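Side-chain contact in cell wall surface anchor family protein (Streptococcus pneumoniae, PDB 4OQ1), which probably helps anchor the pneumococcal pilus to the bacterial cell wall, as an ancillary pilin built of beta-sandwich domains: residues 39-44 / 91-96. The protein carries 3 engineered substitutions. Sequence-based numbering, arbitrary orientation.
Sequences EVVSQL and MTFLEN
Phe93, at the end of strand 85-93, meets Leu44 and Val41 without any hydrogen bond between the two segments, and its ring carries the contact. Its bond from CA to CB points toward segment 39-44, and the first torsion (chi1 -67°) sets CG anti to the carbonyl carbon, beside the backbone N, with the ring reaching Leu44 and Val41. Phe93 CG has Leu44 CD1 at 4.0 Å. At Phe93 CD1 a second partner joins: Val41 CG2 approaches obliquely, at 3.9 Å. Leu44 CD1 lies 3.8 Å from both Phe93 CD2 and Phe93 CE1, and comes nearest, at 3.6 Å, to Phe93 CE2 and Phe93 CZ.

That narrow spread fits a methyl over the ring's middle, and the centroid confirms it: Leu44 CD1 stands 3.5 Å from the centre of the Phe93 ring and 10° off its normal, a face-on CH-pi contact. The extended Leu44 chain (chi2 -176°) presents CD1 as its leading tip, and the two side chains cross at about a right angle. Elsewhere around the ring, His50 meets it with planes roughly perpendicular, and Ile98 and Ile114 add aliphatic contacts.

In the fold, this joins helix 37-42 and the turn after it to one end of a strand in the N-terminal domain's sheet, where the side chains of Arg47 and Tyr37 hydrogen-bond Phe93 O and Leu94 O. The same helix reaches the following domain through a salt bridge from Glu39 to Arg189. All three touching residues are buried, and the attraction within this apolar, face-on trio probably comes from dispersion and the exclusion of water, since no hydrogen bond links the segments.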
ATOM      1  N   GLU A  39      -6.722  15.559   7.585  1.00 29.96           N
ATOM      2  CA  GLU A  39      -6.539  14.100   7.684  1.00 31.09           C
ATOM      3  C   GLU A  39      -6.759  13.500   9.074  1.00 29.51           C
ATOM      4  O   GLU A  39      -7.337  12.467   9.207  1.00 35.20           O
ATOM      5  CB  GLU A  39      -5.138  13.696   7.167  1.00 32.12           C
ATOM      6  CG  GLU A  39      -4.937  12.166   7.023  1.00 38.30           C
ATOM      7  CD  GLU A  39      -3.652  11.758   6.310  1.00 38.34           C
ATOM      8  OE1 GLU A  39      -2.576  11.783   6.949  1.00 42.53           O
ATOM      9  OE2 GLU A  39      -3.688  11.393   5.102  1.00 42.22           O
ATOM     10  N   VAL A  40      -6.187  14.107  10.103  1.00 30.00           N
ATOM     11  CA  VAL A  40      -6.468  13.679  11.472  1.00 29.72           C
ATOM     12  C   VAL A  40      -7.950  13.662  11.718  1.00 30.84           C
ATOM     13  O   VAL A  40      -8.496  12.662  12.170  1.00 32.98           O
ATOM     14  CB  VAL A  40      -5.839  14.674  12.501  1.00 26.86           C
ATOM     15  CG1 VAL A  40      -6.322  14.376  13.880  1.00 29.08           C
ATOM     16  CG2 VAL A  40      -4.304  14.684  12.396  1.00 29.07           C
ATOM     17  N   VAL A  41      -8.627  14.766  11.404  1.00 31.60           N
ATOM     18  CA  VAL A  41     -10.085  14.819  11.625  1.00 34.72           C
ATOM     19  C   VAL A  41     -10.758  13.664  10.881  1.00 35.54           C
ATOM     20  O   VAL A  41     -11.574  12.916  11.435  1.00 39.71           O
ATOM     21  CB  VAL A  41     -10.620  16.156  11.102  1.00 39.79           C
ATOM     22  CG1 VAL A  41     -12.108  16.106  10.867  1.00 47.74           C
ATOM     23  CG2 VAL A  41     -10.244  17.286  12.014  1.00 39.78           C
ATOM     24  N   SER A  42     -10.354  13.462   9.640  1.00 36.72           N
ATOM     25  CA  SER A  42     -10.952  12.389   8.838  1.00 37.63           C
ATOM     26  C   SER A  42     -10.846  11.082   9.568  1.00 36.42           C
ATOM     27  O   SER A  42     -11.665  10.231   9.419  1.00 38.38           O
ATOM     28  CB  SER A  42     -10.318  12.316   7.475  1.00 37.60           C
ATOM     29  OG  SER A  42      -9.046  11.749   7.541  1.00 33.91           O
ATOM     30  N   GLN A  43      -9.858  10.917  10.415  1.00 36.61           N
ATOM     31  CA  GLN A  43      -9.692   9.636  11.056  1.00 37.26           C
ATOM     32  C   GLN A  43     -10.546   9.509  12.318  1.00 38.18           C
ATOM     33  O   GLN A  43     -10.550   8.417  12.924  1.00 43.90           O
ATOM     34  CB  GLN A  43      -8.234   9.385  11.421  1.00 41.04           C
ATOM     35  CG  GLN A  43      -7.210   9.294  10.309  1.00 41.16           C
ATOM     36  CD  GLN A  43      -5.803   9.241  10.927  1.00 53.04           C
ATOM     37  OE1 GLN A  43      -5.384   8.211  11.496  1.00 57.32           O
ATOM     38  NE2 GLN A  43      -5.080  10.360  10.861  1.00 52.50           N
ATOM     39  N   LEU A  44     -11.266  10.575  12.710  1.00 32.76           N
ATOM     40  CA  LEU A  44     -12.085  10.499  13.923  1.00 38.92           C
ATOM     41  C   LEU A  44     -13.419   9.805  13.720  1.00 39.00           C
ATOM     42  O   LEU A  44     -14.156  10.142  12.810  1.00 39.67           O
ATOM     43  CB  LEU A  44     -12.398  11.843  14.484  1.00 38.37           C
ATOM     44  CG  LEU A  44     -11.186  12.630  14.926  1.00 42.53           C
ATOM     45  CD1 LEU A  44     -11.694  13.897  15.558  1.00 43.12           C
ATOM     46  CD2 LEU A  44     -10.336  11.825  15.903  1.00 42.15           C
ATOM     47  N   MET A  91     -14.777  19.964  23.573  1.00 35.02           N
ATOM     48  CA  MET A  91     -14.146  20.396  22.300  1.00 34.52           C
ATOM     49  C   MET A  91     -15.052  20.133  21.147  1.00 36.50           C
ATOM     50  O   MET A  91     -15.830  19.170  21.133  1.00 33.81           O
ATOM     51  CB  MET A  91     -12.839  19.675  21.968  1.00 33.07           C
ATOM     52  CG  MET A  91     -12.188  18.969  23.094  1.00 37.30           C
ATOM     53  SD  MET A  91     -10.773  17.976  22.582  1.00 33.70           S
ATOM     54  CE  MET A  91      -9.974  19.112  21.487  1.00 34.10           C
ATOM     55  N   THR A  92     -14.932  20.994  20.170  1.00 35.05           N
ATOM     56  CA  THR A  92     -15.523  20.721  18.874  1.00 43.67           C
ATOM     57  C   THR A  92     -14.444  20.812  17.742  1.00 40.54           C
ATOM     58  O   THR A  92     -13.637  21.784  17.693  1.00 40.03           O
ATOM     59  CB  THR A  92     -16.724  21.657  18.608  1.00 45.66           C
ATOM     60  OG1 THR A  92     -17.336  21.305  17.362  1.00 48.41           O
ATOM     61  CG2 THR A  92     -16.291  23.102  18.517  1.00 50.32           C
ATOM     62  N   PHE A  93     -14.441  19.810  16.851  1.00 40.44           N
ATOM     63  CA  PHE A  93     -13.670  19.869  15.573  1.00 33.45           C
ATOM     64  C   PHE A  93     -14.421  20.506  14.409  1.00 36.18           C
ATOM     65  O   PHE A  93     -15.152  19.824  13.702  1.00 38.23           O
ATOM     66  CB  PHE A  93     -13.311  18.468  15.160  1.00 35.97           C
ATOM     67  CG  PHE A  93     -12.334  17.792  16.080  1.00 39.38           C
ATOM     68  CD1 PHE A  93     -10.975  17.803  15.792  1.00 40.52           C
ATOM     69  CD2 PHE A  93     -12.776  17.118  17.216  1.00 44.42           C
ATOM     70  CE1 PHE A  93     -10.085  17.157  16.623  1.00 38.63           C
ATOM     71  CE2 PHE A  93     -11.888  16.475  18.054  1.00 44.36           C
ATOM     72  CZ  PHE A  93     -10.545  16.501  17.752  1.00 41.08           C
ATOM     73  N   LEU A  94     -14.201  21.786  14.185  1.00 33.00           N
ATOM     74  CA  LEU A  94     -14.747  22.514  13.068  1.00 34.18           C
ATOM     75  C   LEU A  94     -13.927  22.238  11.789  1.00 40.79           C
ATOM     76  O   LEU A  94     -13.155  21.299  11.747  1.00 35.99           O
ATOM     77  CB  LEU A  94     -14.799  24.015  13.403  1.00 35.76           C
ATOM     78  CG  LEU A  94     -15.521  24.452  14.682  1.00 40.06           C
ATOM     79  CD1 LEU A  94     -15.601  25.957  14.762  1.00 40.28           C
ATOM     80  CD2 LEU A  94     -16.938  23.885  14.758  1.00 44.92           C
ATOM     81  N   GLU A  95     -14.066  23.064  10.752  1.00 49.26           N
ATOM     82  CA  GLU A  95     -13.513  22.730   9.409  1.00 50.70           C
ATOM     83  C   GLU A  95     -11.985  22.767   9.279  1.00 44.06           C
ATOM     84  O   GLU A  95     -11.374  21.876   8.664  1.00 32.43           O
ATOM     85  CB  GLU A  95     -14.125  23.641   8.310  1.00 59.14           C
ATOM     86  CG  GLU A  95     -15.649  23.731   8.305  1.00 61.18           C
ATOM     87  CD  GLU A  95     -16.184  24.803   9.243  1.00 69.32           C
ATOM     88  OE1 GLU A  95     -16.118  26.002   8.872  1.00 78.14           O
ATOM     89  OE2 GLU A  95     -16.682  24.452  10.352  1.00 70.22           O
ATOM     90  N   ASN A  96     -11.351  23.832   9.781  1.00 36.42           N
ATOM     91  CA  ASN A  96      -9.892  23.878   9.727  1.00 36.03           C
ATOM     92  C   ASN A  96      -9.232  24.017  11.130  1.00 28.87           C
ATOM     93  O   ASN A  96      -8.004  24.124  11.194  1.00 32.59           O
ATOM     94  CB  ASN A  96      -9.423  25.029   8.830  1.00 39.03           C
ATOM     95  CG  ASN A  96      -7.969  24.891   8.399  1.00 36.56           C
ATOM     96  OD1 ASN A  96      -7.444  23.802   8.302  1.00 42.43           O
ATOM     97  ND2 ASN A  96      -7.308  26.001   8.192  1.00 40.66           N
TER